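Local atomic coordinates of deferrochelatase (Vibrio cholerae, PDB entry 5DE0), a protein that binds heme b and probably acts as a peroxidase of the dye-decolorizing (DyP-type) family. Residues 229-234 with 251-256. Residues are numbered along the deposited sequence; the frame is centred on the assembly and turned at random.
Sequences LKIVRH and AYCHTL. With HEM (protoporphyrin IX containing Fe), chain F.
Val232 and Tyr252 form an antiparallel hydrogen-bonded pair, Val232 N giving to Tyr252 O at 2.9 Å and Tyr252 N to Val232 O at 2.7 Å, both nearly straight at the hydrogen. This hairpin illustrates how a sheet can present one face, here Ala251 and Arg233, to a cofactor and the other, Val232 and Tyr252, to protein side chains. On the heme side, Ile231 CD1 meets Ala251 CB at 3.8 Å and also reaches the porphyrin. Arg233 lays its CG against the same methyl, then bends at chi3 (-73°), which brings the guanidinium over ring atom C1A of the heme. Arg233 NH1 and NH2 both donate to heme propionate oxygen O1D, each at 3.0 Å, and NH1 also forms a salt bridge with Asp147, so the cation is shared between two acids. Beyond Val232, on the side of Tyr252, His234 CD2 approaches Tyr252 CD1 at 3.8 Å, the ring planes nearly perpendicular at 89°. Hydrogen bonds hold the far end of each ring: His234 NE2 to Ile11 O, and Tyr252 OH to His101 ND1. In this C-terminal, ferredoxin-like half of the DyP fold, strand 232-239 is an outermost strand of the sheet within this chain, and 247-253 separates it from 172-181; helix 155-161 packs on Val232, while helix 257-266 touches Ile231 and Cys253.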
loop_
_atom_site.group_PDB
_atom_site.type_symbol
_atom_site.label_atom_id
_atom_site.label_comp_id
_atom_site.label_asym_id
_atom_site.label_seq_id
_atom_site.Cartn_x
_atom_site.Cartn_y
_atom_site.Cartn_z
ATOM N N LEU B 229 9.618 -32.436 -0.834
ATOM C CA LEU B 229 10.020 -31.376 0.084
ATOM C C LEU B 229 8.954 -30.302 0.082
ATOM O O LEU B 229 8.766 -29.603 -0.914
ATOM C CB LEU B 229 11.373 -30.781 -0.303
ATOM C CG LEU B 229 12.513 -31.761 -0.586
ATOM C CD1 LEU B 229 13.797 -31.023 -1.023
ATOM C CD2 LEU B 229 12.791 -32.618 0.638
ATOM N N LYS B 230 8.236 -30.194 1.192
ATOM C CA LYS B 230 7.106 -29.282 1.259
ATOM C C LYS B 230 7.354 -28.102 2.193
ATOM O O LYS B 230 8.039 -28.225 3.207
ATOM C CB LYS B 230 5.848 -30.042 1.681
ATOM C CG LYS B 230 5.279 -30.895 0.560
ATOM C CD LYS B 230 4.150 -31.787 1.028
ATOM C CE LYS B 230 3.456 -32.430 -0.159
ATOM N NZ LYS B 230 4.429 -33.063 -1.092
ATOM N N ILE B 231 6.802 -26.951 1.820
ATOM C CA ILE B 231 6.885 -25.739 2.627
ATOM C C ILE B 231 5.511 -25.087 2.719
ATOM O O ILE B 231 4.634 -25.352 1.897
ATOM C CB ILE B 231 7.890 -24.723 2.047
ATOM C CG1 ILE B 231 7.434 -24.250 0.665
ATOM C CG2 ILE B 231 9.288 -25.324 1.981
ATOM C CD1 ILE B 231 8.371 -23.246 0.029
ATOM N N VAL B 232 5.326 -24.243 3.727
ATOM C CA VAL B 232 4.092 -23.486 3.874
ATOM C C VAL B 232 4.337 -22.030 3.496
ATOM O O VAL B 232 4.998 -21.293 4.226
ATOM C CB VAL B 232 3.538 -23.565 5.309
ATOM C CG1 VAL B 232 2.304 -22.685 5.454
ATOM C CG2 VAL B 232 3.215 -25.008 5.673
ATOM N N ARG B 233 3.805 -21.623 2.347
ATOM C CA ARG B 233 4.027 -20.276 1.835
ATOM C C ARG B 233 2.960 -19.294 2.306
ATOM O O ARG B 233 1.776 -19.623 2.356
ATOM C CB ARG B 233 4.075 -20.292 0.305
ATOM C CG ARG B 233 5.272 -21.027 -0.277
ATOM C CD ARG B 233 5.085 -21.287 -1.765
ATOM N NE ARG B 233 4.094 -22.329 -2.015
ATOM C CZ ARG B 233 3.386 -22.435 -3.134
ATOM N NH1 ARG B 233 3.549 -21.552 -4.110
ATOM N NH2 ARG B 233 2.505 -23.417 -3.273
ATOM N N HIS B 234 3.391 -18.085 2.648
ATOM C CA HIS B 234 2.476 -17.020 3.048
ATOM C C HIS B 234 2.664 -15.801 2.154
ATOM O O HIS B 234 2.338 -14.677 2.541
ATOM C CB HIS B 234 2.690 -16.636 4.515
ATOM C CG HIS B 234 1.863 -17.431 5.475
ATOM N ND1 HIS B 234 0.533 -17.157 5.710
ATOM C CD2 HIS B 234 2.173 -18.490 6.259
ATOM C CE1 HIS B 234 0.059 -18.014 6.597
ATOM N NE2 HIS B 234 1.034 -18.834 6.946
ATOM N N ALA B 251 8.070 -18.125 3.338
ATOM C CA ALA B 251 7.694 -19.512 3.571
ATOM C C ALA B 251 8.134 -19.990 4.949
ATOM O O ALA B 251 9.155 -19.547 5.477
ATOM C CB ALA B 251 8.282 -20.410 2.490
ATOM N N TYR B 252 7.351 -20.895 5.524
ATOM C CA TYR B 252 7.689 -21.512 6.799
ATOM C C TYR B 252 7.906 -23.006 6.593
ATOM O O TYR B 252 7.240 -23.623 5.762
ATOM C CB TYR B 252 6.585 -21.271 7.832
ATOM C CG TYR B 252 6.432 -19.828 8.263
ATOM C CD1 TYR B 252 5.747 -18.912 7.473
ATOM C CD2 TYR B 252 6.962 -19.385 9.468
ATOM C CE1 TYR B 252 5.604 -17.594 7.867
ATOM C CE2 TYR B 252 6.820 -18.070 9.869
ATOM C CZ TYR B 252 6.142 -17.179 9.066
ATOM O OH TYR B 252 6.004 -15.870 9.468
ATOM N N CYS B 253 8.844 -23.587 7.335
ATOM C CA CYS B 253 9.108 -25.018 7.226
ATOM C C CYS B 253 9.763 -25.577 8.485
ATOM O O CYS B 253 10.500 -24.875 9.179
ATOM C CB CYS B 253 9.989 -25.310 6.013
ATOM S SG CYS B 253 10.174 -27.066 5.656
ATOM N N HIS B 254 9.493 -26.848 8.769
ATOM C CA HIS B 254 10.027 -27.507 9.957
ATOM C C HIS B 254 11.535 -27.704 9.853
ATOM O O HIS B 254 12.211 -27.944 10.853
ATOM C CB HIS B 254 9.337 -28.857 10.177
ATOM C CG HIS B 254 9.705 -29.897 9.165
ATOM N ND1 HIS B 254 9.036 -30.042 7.968
ATOM C CD2 HIS B 254 10.671 -30.846 9.170
ATOM C CE1 HIS B 254 9.574 -31.032 7.281
ATOM N NE2 HIS B 254 10.569 -31.539 7.989
ATOM N N THR B 255 12.053 -27.606 8.634
ATOM C CA THR B 255 13.486 -27.714 8.396
ATOM C C THR B 255 13.922 -26.715 7.332
ATOM O O THR B 255 13.250 -26.533 6.319
ATOM C CB THR B 255 13.888 -29.143 7.966
ATOM O OG1 THR B 255 15.263 -29.154 7.564
ATOM C CG2 THR B 255 13.025 -29.629 6.809
ATOM N N LEU B 256 15.051 -26.059 7.575
ATOM C CA LEU B 256 15.574 -25.060 6.651
ATOM C C LEU B 256 16.136 -25.726 5.398
ATOM O O LEU B 256 16.370 -25.072 4.381
ATOM C CB LEU B 256 16.647 -24.214 7.343
ATOM C CG LEU B 256 17.205 -22.990 6.614
ATOM C CD1 LEU B 256 17.301 -21.811 7.570
ATOM C CD2 LEU B 256 18.566 -23.296 6.003
HETATM C CHA HEM F . 4.491 -23.279 -6.675
HETATM C CHB HEM F . 8.339 -22.604 -3.800
HETATM C CHC HEM F . 9.131 -18.247 -5.812
HETATM C CHD HEM F . 4.825 -18.579 -8.019
HETATM C C1A HEM F . 5.465 -23.481 -5.723
HETATM C C2A HEM F . 5.622 -24.658 -4.891
HETATM C C3A HEM F . 6.681 -24.469 -4.098
HETATM C C4A HEM F . 7.236 -23.166 -4.399
HETATM C CMA HEM F . 7.234 -25.452 -3.042
HETATM C CAA HEM F . 4.717 -25.909 -4.926
HETATM C CBA HEM F . 5.447 -27.020 -5.678
HETATM C CGA HEM F . 4.530 -28.197 -5.874
HETATM O O1A HEM F . 3.677 -28.143 -6.796
HETATM O O2A HEM F . 4.661 -29.186 -5.110
HETATM C C1B HEM F . 8.931 -21.414 -4.154
HETATM C C2B HEM F . 10.232 -20.961 -3.715
HETATM C C3B HEM F . 10.465 -19.765 -4.253
HETATM C C4B HEM F . 9.314 -19.402 -5.073
HETATM C CMB HEM F . 11.189 -21.724 -2.771
HETATM C CAB HEM F . 11.766 -18.971 -3.999
HETATM C CBB HEM F . 11.968 -17.753 -4.496
HETATM C C1C HEM F . 8.017 -17.932 -6.564
HETATM C C2C HEM F . 7.778 -16.686 -7.272
HETATM C C3C HEM F . 6.580 -16.785 -7.880
HETATM C C4C HEM F . 6.038 -18.094 -7.578
HETATM C CMC HEM F . 8.763 -15.494 -7.278
HETATM C CAC HEM F . 5.819 -15.771 -8.772
HETATM C CBC HEM F . 6.309 -14.600 -9.187
HETATM C C1D HEM F . 4.391 -19.887 -7.973
HETATM C C2D HEM F . 3.333 -20.445 -8.783
HETATM C C3D HEM F . 3.225 -21.915 -8.361
HETATM C C4D HEM F . 4.231 -22.098 -7.339
HETATM C CMD HEM F . 2.483 -19.719 -9.849
HETATM C CAD HEM F . 2.252 -22.973 -8.920
HETATM C CBD HEM F . 0.931 -22.942 -8.160
HETATM C CGD HEM F . 1.153 -23.345 -6.726
HETATM O O1D HEM F . 1.255 -22.440 -5.858
HETATM O O2D HEM F . 1.225 -24.570 -6.445
HETATM N NA HEM F . 6.469 -22.591 -5.394
HETATM N NB HEM F . 8.400 -20.440 -4.982
HETATM N NC HEM F . 6.936 -18.765 -6.777
HETATM N ND HEM F . 4.890 -20.888 -7.144
HETATM FE FE HEM F . 6.702 -20.701 -6.153
#